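Local coordinates for protein UDP-N-acetylglucosamine pyrophosphorylase (PDB 3OC9) that probably transfers the uridylyl group of UTP to N-acetylglucosamine 1-phosphate, giving UDP-N-acetylglucosamine and diphosphate, at residues H95-T100 against L170-E175; E231-V236 against T320-F325; N264-S269 against D314-A319; Y360-A365 against C377-R382. All blocks are in the same frame, centred on the assembly; numbering follows the deposited sequence.

Contact 1: residues H95-T100 against L170-E175; sequences HWFLMT and LEFMNE
Phe172 reaches from its helix to the strand and sets the rim of its ring against two aromatic side chains. With His95 the pair is T-shaped: the CE2-CZ edge of Phe172 stands over one imidazole face, centroids 5.2 Å apart and planes at 86°, with Phe172 CZ 3.8 Å from His95 CE1. The same rim meets Phe97 edge to edge, Phe172 CD2 lying 3.8 Å from Phe97 CZ. Phe172 holds CG anti to its backbone N (chi1 -178°), which carries the ring to the strand. Met173 adds its extended chain one residue on; its terminal CE touches Phe97 CE2 at 3.9 Å, approaching obliquely. A hydrogen bond between His95 ND1 and His126 NE2 holds the imidazole, and the His126 ring also meets Phe97 and Phe172. Segment 170-175 runs nearly antiparallel to 95-100 (175°), the axes 11.8 Å apart at closest approach. Trp96 and Leu98 turn to helix 68-87; strand 95-100 itself runs between parallel strands 36-41 and 125-134 of the central sheet.

Contact 2: residues E231-V236 against T320-F325; sequences ERIKVV and TKVSIF
Arg232 and Ile233, at the start of strand 232-236, pass close to Thr320 and Val322 without any direct backbone pairing; the CA atoms of Arg232 and Thr320 are 6.9 Å apart, and those of Ile233 and Val322 8.0 Å. The side chains of Arg232 and Thr320 lie side by side and point the same way. The arginine bends at chi2 (-61°), and this brings its guanidinium alongside Thr320, whose methyl CG2 rests over one face near the rim, 3.6 Å from Arg232 NH2. This is contact of a methyl with a flat cation, with no hydrogen bond between the two side chains; Arg232 NH1 instead bonds to Pro317 O, which helps hold the guanidinium beside the methyl. Deeper in, Ile233 CG1 and Val322 CG1 make a looser apolar contact at 4.3 Å. Val322 also packs on Ile211 of the neighbouring strand, and Ile233 on Val10. One water joins the two backbones, donating to Glu231 O and to Thr320 O, each at 3.2 Å. Strand 232-236 is the second arm of a beta hairpin with 225-229, and the contact lays this hairpin beside the large mixed sheet, where 322-326 pairs in parallel with 209-215. The hairpin is thus an addition next to a core sheet consistent with the GT-A-type nucleotidyltransferase fold of the UDPGP family.

Contact 3: residues N264-S269 against D314-A319; sequences NGYSTS and DVFPLA
The Phe316 ring is met at its edge, in its own plane, by two polar groups from strand 263-267: the Asn264 amide at CZ and the Tyr266 hydroxyl at CE1. Phe316 CZ lies 3.9 Å from both Asn264 ND2 and Asn264 OD1, the amide plane turned 77° from that of the ring. Tyr266 OH also comes to 3.9 Å, from Phe316 CE1, and the two side chains cross at about a right angle. With CG anti to the carbonyl carbon (chi1 -67°), Phe316 brings this edge to the strand. No hydrogen bond links the segments; Asn264 ND2 is bonded to His260 NE2, which gives this buried amide a polar partner. Phe316 belongs to a 3-10 segment that includes 314-318, with Leu318 N bonding to Val315 O, packed against the central mixed sheet just ahead of strand 322-326. Phe316 also rests on Ile211 of strand 209-215 and on Val235 of the hairpin. Ser267 is the N-cap of helix 268-274, its OG bonded to Phe270 N, while Ala319 and Leu318 pack on Phe270.

Contact 4: residues Y360-A365 against C377-R382; sequences YYLKKA and CEISFR
Leu362, on the last turns of helix 347-364, puts its branched end against Cys377 and Ile379, two residues whose side chains project from the same side of strand 377-379. The nearer pair is Leu362 CD1 with Cys377 SG, 3.6 Å apart, the leucine methyl meeting the cysteine sulfur end to end. Cys377 holds SG anti to its backbone N (chi1 -172°), which directs the sulfur to the helix. Beside it, Ile379 CD1 lies 4.2 Å from Leu362 CG, so the branch point of the leucine faces the end of the isoleucine. In the next shell, the helix also touches the strand through Ile359, which packs on Cys377, and Asn358, which packs on Ile379 and whose ND2 bonds to Cys377 O. Glu378, between the two, takes no part in the contact; its OE2 bonds to Tyr355 OH of the helix and to Glu63 N. Strand 377-379 is held in place by its parallel partner 402-404, through backbone bonds of Glu378 to Phe402 and Leu404. Past the strand, Ser380 OG accepts from Arg382 N at 3.1 Å, an ST turn, and Arg382 forms a salt bridge with Glu81 of helix 68-87. The two segments themselves meet through van der Waals contact of buried apolar groups, with no hydrogen bond between them, while directional bonds to neighbouring residues set the position of the strand.

Contacts 1, 2 and 3 all reach the large mixed sheet, whereas contact 4 joins helix 347-364 to the small parallel pair 377-379 and 402-404. Contacts 2 and 3 are neighbours, with centres 9 Å apart, and touch where the backbone O of Ile233 packs on Phe316 and Pro317; both segments of contact 3 fall between those of contact 2 in sequence. Contact 1 precedes them and lies 16 Å from contact 3, centre to centre, touching it where Asn174 and Met173 meet Thr268. Contact 4 comes last, its centre 32 to 34 Å from the others. The first three thus gather helix, hairpin and 3-10 segment around one sheet, while the fourth lies apart, where the last long helix meets a strand of the C-terminal part.

Contact 1: residues H95-T100 against L170-E175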
loop_
_atom_site.group_PDB
_atom_site.type_symbol
_atom_site.label_atom_id
_atom_site.label_comp_id
_atom_site.label_asym_id
_atom_site.label_seq_id
_atom_site.Cartn_x
_atom_site.Cartn_y
_atom_site.Cartn_z
ATOM N N HIS A 95 13.586 -7.892 -4.292
ATOM C CA HIS A 95 12.621 -8.457 -5.263
ATOM C C HIS A 95 11.199 -7.848 -5.056
ATOM O O HIS A 95 10.803 -7.597 -3.909
ATOM C CB HIS A 95 12.619 -10.009 -5.180
ATOM C CG HIS A 95 13.835 -10.654 -5.801
ATOM N ND1 HIS A 95 13.931 -10.909 -7.155
ATOM C CD2 HIS A 95 15.018 -11.044 -5.263
ATOM C CE1 HIS A 95 15.112 -11.447 -7.422
ATOM N NE2 HIS A 95 15.800 -11.528 -6.293
ATOM N N TRP A 96 10.467 -7.604 -6.157
ATOM C CA TRP A 96 9.145 -6.927 -6.169
ATOM C C TRP A 96 8.116 -7.818 -6.884
ATOM O O TRP A 96 8.277 -8.114 -8.081
ATOM C CB TRP A 96 9.267 -5.552 -6.881
ATOM C CG TRP A 96 8.007 -4.670 -6.970
ATOM C CD1 TRP A 96 6.780 -4.873 -6.346
ATOM C CD2 TRP A 96 7.875 -3.446 -7.712
ATOM N NE1 TRP A 96 5.910 -3.838 -6.677
ATOM C CE2 TRP A 96 6.554 -2.958 -7.507
ATOM C CE3 TRP A 96 8.750 -2.712 -8.531
ATOM C CZ2 TRP A 96 6.085 -1.766 -8.094
ATOM C CZ3 TRP A 96 8.285 -1.508 -9.119
ATOM C CH2 TRP A 96 6.961 -1.048 -8.884
ATOM N N PHE A 97 7.081 -8.247 -6.144
ATOM C CA PHE A 97 6.023 -9.140 -6.675
ATOM C C PHE A 97 4.751 -8.286 -6.901
ATOM O O PHE A 97 4.236 -7.669 -5.951
ATOM C CB PHE A 97 5.796 -10.322 -5.690
ATOM C CG PHE A 97 7.071 -11.092 -5.376
ATOM C CD1 PHE A 97 7.577 -12.040 -6.289
ATOM C CD2 PHE A 97 7.776 -10.858 -4.197
ATOM C CE1 PHE A 97 8.781 -12.726 -6.031
ATOM C CE2 PHE A 97 8.981 -11.548 -3.915
ATOM C CZ PHE A 97 9.482 -12.491 -4.844
ATOM N N LEU A 98 4.270 -8.255 -8.154
ATOM C CA LEU A 98 3.155 -7.381 -8.546
ATOM C C LEU A 98 1.948 -8.206 -8.957
ATOM O O LEU A 98 1.987 -8.913 -9.970
ATOM C CB LEU A 98 3.556 -6.460 -9.709
ATOM C CG LEU A 98 4.563 -5.358 -9.424
ATOM C CD1 LEU A 98 5.944 -5.880 -9.740
ATOM C CD2 LEU A 98 4.236 -4.117 -10.274
ATOM N N MET A 99 0.873 -8.117 -8.166
ATOM C CA MET A 99 -0.354 -8.919 -8.440
ATOM C C MET A 99 -1.252 -8.287 -9.511
ATOM O O MET A 99 -1.645 -7.116 -9.397
ATOM C CB MET A 99 -1.163 -9.178 -7.150
ATOM C CG MET A 99 -2.309 -10.204 -7.325
ATOM S SD MET A 99 -3.070 -10.811 -5.770
ATOM C CE MET A 99 -3.925 -9.358 -5.213
ATOM N N THR A 100 -1.538 -9.085 -10.550
ATOM C CA THR A 100 -2.383 -8.634 -11.659
ATOM C C THR A 100 -3.395 -9.740 -12.016
ATOM O O THR A 100 -3.770 -10.535 -11.139
ATOM C CB THR A 100 -1.555 -8.122 -12.886
ATOM O OG1 THR A 100 -2.440 -7.601 -13.887
ATOM C CG2 THR A 100 -0.691 -9.215 -13.486
ATOM N N LEU A 170 6.229 -18.574 -3.149
ATOM C CA LEU A 170 6.703 -19.018 -1.829
ATOM C C LEU A 170 7.958 -19.916 -1.935
ATOM O O LEU A 170 8.901 -19.776 -1.138
ATOM C CB LEU A 170 5.587 -19.673 -0.978
ATOM C CG LEU A 170 4.285 -18.863 -0.755
ATOM C CD1 LEU A 170 3.327 -19.620 0.166
ATOM C CD2 LEU A 170 4.575 -17.474 -0.179
ATOM N N GLU A 171 7.978 -20.809 -2.931
ATOM C CA GLU A 171 9.183 -21.622 -3.211
ATOM C C GLU A 171 10.392 -20.734 -3.567
ATOM O O GLU A 171 11.496 -20.963 -3.066
ATOM C CB GLU A 171 8.913 -22.654 -4.318
ATOM C CG GLU A 171 8.088 -23.857 -3.839
ATOM C CD GLU A 171 7.966 -24.979 -4.867
ATOM O OE1 GLU A 171 8.688 -24.972 -5.885
ATOM O OE2 GLU A 171 7.141 -25.886 -4.640
ATOM N N PHE A 172 10.162 -19.713 -4.410
ATOM C CA PHE A 172 11.205 -18.741 -4.818
ATOM C C PHE A 172 11.742 -17.948 -3.605
ATOM O O PHE A 172 12.973 -17.753 -3.467
ATOM C CB PHE A 172 10.642 -17.794 -5.899
ATOM C CG PHE A 172 11.636 -16.780 -6.448
ATOM C CD1 PHE A 172 12.548 -17.141 -7.437
ATOM C CD2 PHE A 172 11.609 -15.447 -6.017
ATOM C CE1 PHE A 172 13.453 -16.201 -7.971
ATOM C CE2 PHE A 172 12.507 -14.489 -6.535
ATOM C CZ PHE A 172 13.432 -14.864 -7.518
ATOM N N MET A 173 10.841 -17.493 -2.721
ATOM C CA MET A 173 11.290 -16.821 -1.484
ATOM C C MET A 173 12.256 -17.686 -0.633
ATOM O O MET A 173 13.296 -17.192 -0.166
ATOM C CB MET A 173 10.100 -16.324 -0.630
ATOM C CG MET A 173 9.314 -15.147 -1.233
ATOM S SD MET A 173 7.792 -14.842 -0.247
ATOM C CE MET A 173 7.225 -13.265 -0.929
ATOM N N ASN A 174 11.920 -18.963 -0.430
ATOM C CA ASN A 174 12.798 -19.866 0.334
ATOM C C ASN A 174 14.167 -20.062 -0.348
ATOM O O ASN A 174 15.204 -20.044 0.319
ATOM C CB ASN A 174 12.101 -21.218 0.639
ATOM C CG ASN A 174 10.943 -21.075 1.651
ATOM O OD1 ASN A 174 11.013 -20.282 2.594
ATOM N ND2 ASN A 174 9.879 -21.846 1.448
ATOM N N GLU A 175 14.167 -20.211 -1.670
ATOM C CA GLU A 175 15.415 -20.347 -2.461
ATOM C C GLU A 175 16.358 -19.131 -2.292
ATOM O O GLU A 175 17.582 -19.293 -2.133
ATOM C CB GLU A 175 15.047 -20.557 -3.936
ATOM C CG GLU A 175 16.190 -20.477 -4.950
ATOM C CD GLU A 175 15.719 -20.658 -6.401
ATOM O OE1 GLU A 175 14.489 -20.791 -6.645
ATOM O OE2 GLU A 175 16.596 -20.670 -7.302
#

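Contact 2: residues E231-V236 against T320-F325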
loop_
_atom_site.group_PDB
_atom_site.type_symbol
_atom_site.label_atom_id
_atom_site.label_comp_id
_atom_site.label_asym_id
_atom_site.label_seq_id
_atom_site.Cartn_x
_atom_site.Cartn_y
_atom_site.Cartn_z
ATOM N N GLU A 231 -8.109 -13.325 22.523
ATOM C CA GLU A 231 -6.681 -13.057 22.326
ATOM C C GLU A 231 -6.204 -12.958 20.865
ATOM O O GLU A 231 -5.006 -12.883 20.630
ATOM C CB GLU A 231 -5.784 -14.011 23.147
ATOM C CG GLU A 231 -5.974 -13.917 24.672
ATOM C CD GLU A 231 -5.732 -12.512 25.230
ATOM O OE1 GLU A 231 -4.699 -11.882 24.898
ATOM O OE2 GLU A 231 -6.583 -12.042 26.018
ATOM N N ARG A 232 -7.125 -12.954 19.897
ATOM C CA ARG A 232 -6.753 -12.794 18.470
ATOM C C ARG A 232 -7.146 -11.412 17.917
ATOM O O ARG A 232 -8.151 -10.857 18.344
ATOM C CB ARG A 232 -7.404 -13.890 17.620
ATOM C CG ARG A 232 -7.068 -15.328 18.078
ATOM C CD ARG A 232 -5.563 -15.565 17.986
ATOM N NE ARG A 232 -5.165 -16.871 18.519
ATOM C CZ ARG A 232 -4.912 -17.949 17.782
ATOM N NH1 ARG A 232 -5.017 -17.910 16.459
ATOM N NH2 ARG A 232 -4.557 -19.087 18.379
ATOM N N ILE A 233 -6.373 -10.882 16.957
ATOM C CA ILE A 233 -6.666 -9.557 16.347
ATOM C C ILE A 233 -7.549 -9.652 15.093
ATOM O O ILE A 233 -7.324 -10.528 14.256
ATOM C CB ILE A 233 -5.331 -8.802 15.981
ATOM C CG1 ILE A 233 -4.448 -8.600 17.218
ATOM C CG2 ILE A 233 -5.609 -7.472 15.238
ATOM C CD1 ILE A 233 -5.061 -7.675 18.304
ATOM N N LYS A 234 -8.550 -8.756 14.985
ATOM C CA LYS A 234 -9.478 -8.650 13.847
ATOM C C LYS A 234 -9.711 -7.188 13.429
ATOM O O LYS A 234 -9.503 -6.267 14.236
ATOM C CB LYS A 234 -10.856 -9.307 14.166
ATOM C CG LYS A 234 -10.837 -10.845 14.328
ATOM C CD LYS A 234 -12.204 -11.424 14.829
ATOM C CE LYS A 234 -12.063 -12.917 15.223
ATOM N NZ LYS A 234 -13.400 -13.654 15.347
ATOM N N VAL A 235 -10.118 -6.980 12.165
ATOM C CA VAL A 235 -10.621 -5.661 11.692
ATOM C C VAL A 235 -12.150 -5.612 11.690
ATOM O O VAL A 235 -12.810 -6.561 11.186
ATOM C CB VAL A 235 -10.096 -5.308 10.251
ATOM C CG1 VAL A 235 -10.762 -4.047 9.692
ATOM C CG2 VAL A 235 -8.562 -5.155 10.246
ATOM N N VAL A 236 -12.711 -4.531 12.251
ATOM C CA VAL A 236 -14.143 -4.189 12.066
ATOM C C VAL A 236 -14.250 -3.022 11.059
ATOM O O VAL A 236 -13.719 -1.943 11.305
ATOM C CB VAL A 236 -14.834 -3.856 13.428
ATOM C CG1 VAL A 236 -16.280 -3.322 13.232
ATOM C CG2 VAL A 236 -14.854 -5.092 14.353
ATOM N N THR A 320 -0.599 -15.644 16.055
ATOM C CA THR A 320 -0.455 -15.527 17.536
ATOM C C THR A 320 0.576 -14.468 17.991
ATOM O O THR A 320 0.621 -14.106 19.186
ATOM C CB THR A 320 -0.084 -16.878 18.258
ATOM O OG1 THR A 320 1.183 -17.352 17.797
ATOM C CG2 THR A 320 -1.154 -17.962 18.045
ATOM N N LYS A 321 1.409 -13.984 17.064
ATOM C CA LYS A 321 2.413 -12.955 17.402
ATOM C C LYS A 321 2.235 -11.752 16.467
ATOM O O LYS A 321 2.637 -11.807 15.285
ATOM C CB LYS A 321 3.830 -13.509 17.282
ATOM C CG LYS A 321 4.102 -14.712 18.219
ATOM C CD LYS A 321 5.508 -15.283 18.022
ATOM C CE LYS A 321 6.602 -14.457 18.700
ATOM N NZ LYS A 321 6.212 -13.942 20.043
ATOM N N VAL A 322 1.623 -10.686 16.994
ATOM C CA VAL A 322 1.284 -9.490 16.169
ATOM C C VAL A 322 1.768 -8.212 16.872
ATOM O O VAL A 322 1.500 -8.027 18.080
ATOM C CB VAL A 322 -0.264 -9.373 15.953
ATOM C CG1 VAL A 322 -0.642 -8.071 15.183
ATOM C CG2 VAL A 322 -0.841 -10.621 15.248
ATOM N N SER A 323 2.500 -7.352 16.158
ATOM C CA SER A 323 2.875 -6.035 16.693
ATOM C C SER A 323 2.111 -4.894 15.965
ATOM O O SER A 323 1.759 -5.041 14.770
ATOM C CB SER A 323 4.412 -5.855 16.644
ATOM O OG SER A 323 4.937 -5.950 15.322
ATOM N N ILE A 324 1.848 -3.789 16.688
ATOM C CA ILE A 324 1.088 -2.627 16.174
ATOM C C ILE A 324 2.001 -1.377 16.169
ATOM O O ILE A 324 2.497 -0.952 17.224
ATOM C CB ILE A 324 -0.206 -2.361 17.040
ATOM C CG1 ILE A 324 -1.025 -3.649 17.251
ATOM C CG2 ILE A 324 -1.094 -1.234 16.435
ATOM C CD1 ILE A 324 -1.424 -4.386 15.950
ATOM N N PHE A 325 2.216 -0.804 14.979
ATOM C CA PHE A 325 3.224 0.282 14.711
ATOM C C PHE A 325 2.507 1.596 14.331
ATOM O O PHE A 325 1.917 1.699 13.232
ATOM C CB PHE A 325 4.135 -0.242 13.555
ATOM C CG PHE A 325 5.390 0.599 13.226
ATOM C CD1 PHE A 325 5.292 1.883 12.692
ATOM C CD2 PHE A 325 6.666 0.027 13.354
ATOM C CE1 PHE A 325 6.452 2.618 12.323
ATOM C CE2 PHE A 325 7.832 0.743 12.995
ATOM C CZ PHE A 325 7.714 2.048 12.480
HETATM O O HOH W 1 -2.226 -14.452 20.625
#

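Contact 3: residues N264-S269 against D314-A319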
loop_
_atom_site.group_PDB
_atom_site.type_symbol
_atom_site.label_atom_id
_atom_site.label_comp_id
_atom_site.label_asym_id
_atom_site.label_seq_id
_atom_site.Cartn_x
_atom_site.Cartn_y
_atom_site.Cartn_z
ATOM N N ASN A 264 1.255 -3.494 5.658
ATOM C CA ASN A 264 1.408 -4.665 6.581
ATOM C C ASN A 264 2.638 -5.509 6.242
ATOM O O ASN A 264 2.874 -5.811 5.063
ATOM C CB ASN A 264 0.123 -5.555 6.552
ATOM C CG ASN A 264 -1.140 -4.778 7.012
ATOM O OD1 ASN A 264 -1.206 -4.315 8.151
ATOM N ND2 ASN A 264 -2.136 -4.640 6.119
ATOM N N GLY A 265 3.431 -5.857 7.267
ATOM C CA GLY A 265 4.590 -6.757 7.101
ATOM C C GLY A 265 4.294 -8.197 7.546
ATOM O O GLY A 265 3.630 -8.401 8.564
ATOM N N TYR A 266 4.783 -9.178 6.772
ATOM C CA TYR A 266 4.532 -10.610 7.024
ATOM C C TYR A 266 5.827 -11.441 6.986
ATOM O O TYR A 266 6.657 -11.254 6.076
ATOM C CB TYR A 266 3.594 -11.188 5.949
ATOM C CG TYR A 266 2.230 -10.538 5.762
ATOM C CD1 TYR A 266 1.167 -10.835 6.634
ATOM C CD2 TYR A 266 1.978 -9.691 4.674
ATOM C CE1 TYR A 266 -0.104 -10.271 6.446
ATOM C CE2 TYR A 266 0.692 -9.124 4.466
ATOM C CZ TYR A 266 -0.332 -9.407 5.357
ATOM O OH TYR A 266 -1.586 -8.838 5.151
ATOM N N SER A 267 5.987 -12.373 7.932
ATOM C CA SER A 267 7.094 -13.365 7.862
ATOM C C SER A 267 6.764 -14.412 6.787
ATOM O O SER A 267 5.586 -14.660 6.510
ATOM C CB SER A 267 7.367 -14.012 9.246
ATOM O OG SER A 267 6.340 -14.954 9.598
ATOM N N THR A 268 7.792 -15.012 6.167
ATOM C CA THR A 268 7.592 -16.015 5.096
ATOM C C THR A 268 6.867 -17.256 5.656
ATOM O O THR A 268 5.971 -17.818 5.001
ATOM C CB THR A 268 8.947 -16.354 4.379
ATOM O OG1 THR A 268 9.485 -15.158 3.791
ATOM C CG2 THR A 268 8.748 -17.405 3.282
ATOM N N SER A 269 7.232 -17.654 6.878
ATOM C CA SER A 269 6.554 -18.768 7.558
ATOM C C SER A 269 5.055 -18.482 7.738
ATOM O O SER A 269 4.215 -19.397 7.584
ATOM C CB SER A 269 7.216 -19.065 8.910
ATOM O OG SER A 269 6.583 -20.153 9.562
ATOM N N ASP A 314 -9.116 -10.574 6.721
ATOM C CA ASP A 314 -9.731 -11.699 7.448
ATOM C C ASP A 314 -8.725 -12.794 7.846
ATOM O O ASP A 314 -9.092 -13.715 8.582
ATOM C CB ASP A 314 -10.927 -12.313 6.665
ATOM C CG ASP A 314 -12.170 -11.407 6.666
ATOM O OD1 ASP A 314 -12.436 -10.705 7.682
ATOM O OD2 ASP A 314 -12.910 -11.398 5.642
ATOM N N VAL A 315 -7.468 -12.674 7.386
ATOM C CA VAL A 315 -6.383 -13.595 7.797
ATOM C C VAL A 315 -5.752 -13.236 9.165
ATOM O O VAL A 315 -5.130 -14.094 9.801
ATOM C CB VAL A 315 -5.282 -13.779 6.693
ATOM C CG1 VAL A 315 -4.159 -12.739 6.809
ATOM C CG2 VAL A 315 -4.706 -15.208 6.755
ATOM N N PHE A 316 -5.967 -12.002 9.630
ATOM C CA PHE A 316 -5.327 -11.527 10.887
ATOM C C PHE A 316 -5.518 -12.442 12.133
ATOM O O PHE A 316 -4.552 -12.633 12.895
ATOM C CB PHE A 316 -5.690 -10.050 11.237
ATOM C CG PHE A 316 -5.140 -8.975 10.275
ATOM C CD1 PHE A 316 -4.302 -9.265 9.184
ATOM C CD2 PHE A 316 -5.492 -7.628 10.507
ATOM C CE1 PHE A 316 -3.827 -8.211 8.322
ATOM C CE2 PHE A 316 -5.022 -6.562 9.649
ATOM C CZ PHE A 316 -4.179 -6.857 8.572
ATOM N N PRO A 317 -6.740 -13.012 12.355
ATOM C CA PRO A 317 -6.906 -13.842 13.582
ATOM C C PRO A 317 -6.172 -15.210 13.575
ATOM O O PRO A 317 -6.096 -15.888 14.626
ATOM C CB PRO A 317 -8.435 -14.010 13.723
ATOM C CG PRO A 317 -9.039 -13.529 12.436
ATOM C CD PRO A 317 -8.029 -12.692 11.696
ATOM N N LEU A 318 -5.620 -15.599 12.420
ATOM C CA LEU A 318 -4.771 -16.806 12.338
ATOM C C LEU A 318 -3.442 -16.656 13.110
ATOM O O LEU A 318 -2.885 -17.642 13.630
ATOM C CB LEU A 318 -4.513 -17.182 10.861
ATOM C CG LEU A 318 -3.667 -18.429 10.515
ATOM C CD1 LEU A 318 -4.319 -19.720 11.006
ATOM C CD2 LEU A 318 -3.422 -18.508 9.015
ATOM N N ALA A 319 -2.927 -15.429 13.185
ATOM C CA ALA A 319 -1.637 -15.159 13.864
ATOM C C ALA A 319 -1.684 -15.182 15.407
ATOM O O ALA A 319 -2.686 -14.757 15.994
ATOM C CB ALA A 319 -1.078 -13.817 13.378
#

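Contact 4: residues Y360-A365 against C377-R382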
loop_
_atom_site.group_PDB
_atom_site.type_symbol
_atom_site.label_atom_id
_atom_site.label_comp_id
_atom_site.label_asym_id
_atom_site.label_seq_id
_atom_site.Cartn_x
_atom_site.Cartn_y
_atom_site.Cartn_z
ATOM N N TYR A 360 9.765 20.178 5.717
ATOM C CA TYR A 360 10.109 19.590 7.018
ATOM C C TYR A 360 11.471 18.866 7.007
ATOM O O TYR A 360 12.285 19.065 7.923
ATOM C CB TYR A 360 8.956 18.681 7.526
ATOM C CG TYR A 360 9.291 17.796 8.743
ATOM C CD1 TYR A 360 9.158 18.286 10.047
ATOM C CD2 TYR A 360 9.726 16.473 8.578
ATOM C CE1 TYR A 360 9.454 17.482 11.156
ATOM C CE2 TYR A 360 10.035 15.662 9.685
ATOM C CZ TYR A 360 9.896 16.173 10.966
ATOM O OH TYR A 360 10.194 15.389 12.073
ATOM N N TYR A 361 11.726 18.035 5.987
ATOM C CA TYR A 361 12.994 17.287 5.900
ATOM C C TYR A 361 14.211 18.242 5.715
ATOM O O TYR A 361 15.275 18.057 6.343
ATOM C CB TYR A 361 12.938 16.223 4.786
ATOM C CG TYR A 361 12.173 14.928 5.149
ATOM C CD1 TYR A 361 12.149 14.438 6.471
ATOM C CD2 TYR A 361 11.522 14.178 4.150
ATOM C CE1 TYR A 361 11.458 13.222 6.799
ATOM C CE2 TYR A 361 10.831 12.969 4.468
ATOM C CZ TYR A 361 10.814 12.507 5.791
ATOM O OH TYR A 361 10.134 11.324 6.117
ATOM N N LEU A 362 14.048 19.264 4.878
ATOM C CA LEU A 362 15.101 20.282 4.713
ATOM C C LEU A 362 15.471 20.984 6.035
ATOM O O LEU A 362 16.656 21.174 6.318
ATOM C CB LEU A 362 14.724 21.313 3.636
ATOM C CG LEU A 362 14.900 20.908 2.167
ATOM C CD1 LEU A 362 14.175 21.887 1.210
ATOM C CD2 LEU A 362 16.381 20.742 1.750
ATOM N N LYS A 363 14.468 21.335 6.836
ATOM C CA LYS A 363 14.685 21.972 8.150
ATOM C C LYS A 363 15.322 21.022 9.179
ATOM O O LYS A 363 16.135 21.446 10.011
ATOM C CB LYS A 363 13.378 22.562 8.697
ATOM C CG LYS A 363 12.821 23.734 7.865
ATOM C CD LYS A 363 11.457 24.191 8.390
ATOM C CE LYS A 363 10.850 25.241 7.463
ATOM N NZ LYS A 363 9.460 25.637 7.849
ATOM N N LYS A 364 14.959 19.740 9.118
ATOM C CA LYS A 364 15.530 18.739 10.014
ATOM C C LYS A 364 17.028 18.518 9.700
ATOM O O LYS A 364 17.813 18.130 10.588
ATOM C CB LYS A 364 14.714 17.435 9.933
ATOM C CG LYS A 364 14.973 16.423 11.044
ATOM C CD LYS A 364 13.973 15.250 10.984
ATOM C CE LYS A 364 14.247 14.222 12.079
ATOM N NZ LYS A 364 13.048 13.362 12.307
ATOM N N ALA A 365 17.417 18.774 8.450
ATOM C CA ALA A 365 18.802 18.624 8.014
ATOM C C ALA A 365 19.660 19.880 8.297
ATOM O O ALA A 365 20.862 19.891 8.022
ATOM C CB ALA A 365 18.861 18.241 6.529
ATOM N N CYS A 377 8.328 22.511 -3.537
ATOM C CA CYS A 377 9.543 21.865 -3.019
ATOM C C CYS A 377 9.490 20.386 -3.441
ATOM O O CYS A 377 8.781 19.609 -2.801
ATOM C CB CYS A 377 9.606 21.996 -1.492
ATOM S SG CYS A 377 11.137 21.456 -0.633
ATOM N N GLU A 378 10.190 20.037 -4.524
ATOM C CA GLU A 378 10.197 18.666 -5.090
ATOM C C GLU A 378 11.562 18.004 -4.935
ATOM O O GLU A 378 12.563 18.460 -5.519
ATOM C CB GLU A 378 9.798 18.650 -6.577
ATOM C CG GLU A 378 8.449 19.287 -6.880
ATOM C CD GLU A 378 7.843 18.884 -8.230
ATOM O OE1 GLU A 378 8.472 18.141 -9.033
ATOM O OE2 GLU A 378 6.694 19.297 -8.486
ATOM N N ILE A 379 11.588 16.914 -4.167
ATOM C CA ILE A 379 12.807 16.158 -3.885
ATOM C C ILE A 379 12.644 14.721 -4.404
ATOM O O ILE A 379 11.792 13.977 -3.902
ATOM C CB ILE A 379 13.121 16.141 -2.358
ATOM C CG1 ILE A 379 13.292 17.587 -1.821
ATOM C CG2 ILE A 379 14.343 15.225 -2.080
ATOM C CD1 ILE A 379 13.637 17.702 -0.315
ATOM N N SER A 380 13.454 14.338 -5.397
ATOM C CA SER A 380 13.320 13.015 -6.043
ATOM C C SER A 380 13.425 11.860 -5.042
ATOM O O SER A 380 14.290 11.879 -4.162
ATOM C CB SER A 380 14.364 12.828 -7.138
ATOM O OG SER A 380 14.228 11.535 -7.729
ATOM N N PHE A 381 12.534 10.867 -5.176
ATOM C CA PHE A 381 12.602 9.634 -4.361
ATOM C C PHE A 381 13.937 8.888 -4.602
ATOM O O PHE A 381 14.342 8.043 -3.787
ATOM C CB PHE A 381 11.418 8.687 -4.685
ATOM C CG PHE A 381 10.102 9.007 -3.970
ATOM C CD1 PHE A 381 9.845 10.251 -3.390
ATOM C CD2 PHE A 381 9.090 8.044 -3.937
ATOM C CE1 PHE A 381 8.606 10.519 -2.770
ATOM C CE2 PHE A 381 7.858 8.300 -3.329
ATOM C CZ PHE A 381 7.620 9.542 -2.735
ATOM N N ARG A 382 14.617 9.180 -5.715
ATOM C CA ARG A 382 15.946 8.604 -5.968
ATOM C C ARG A 382 17.063 9.244 -5.108
ATOM O O ARG A 382 18.087 8.605 -4.840
ATOM C CB ARG A 382 16.289 8.644 -7.479
ATOM C CG ARG A 382 17.611 7.993 -7.877
ATOM C CD ARG A 382 17.580 6.458 -7.749
ATOM N NE ARG A 382 18.899 5.845 -7.936
ATOM C CZ ARG A 382 19.829 5.707 -6.991
ATOM N NH1 ARG A 382 19.621 6.140 -5.748
ATOM N NH2 ARG A 382 20.987 5.120 -7.292
#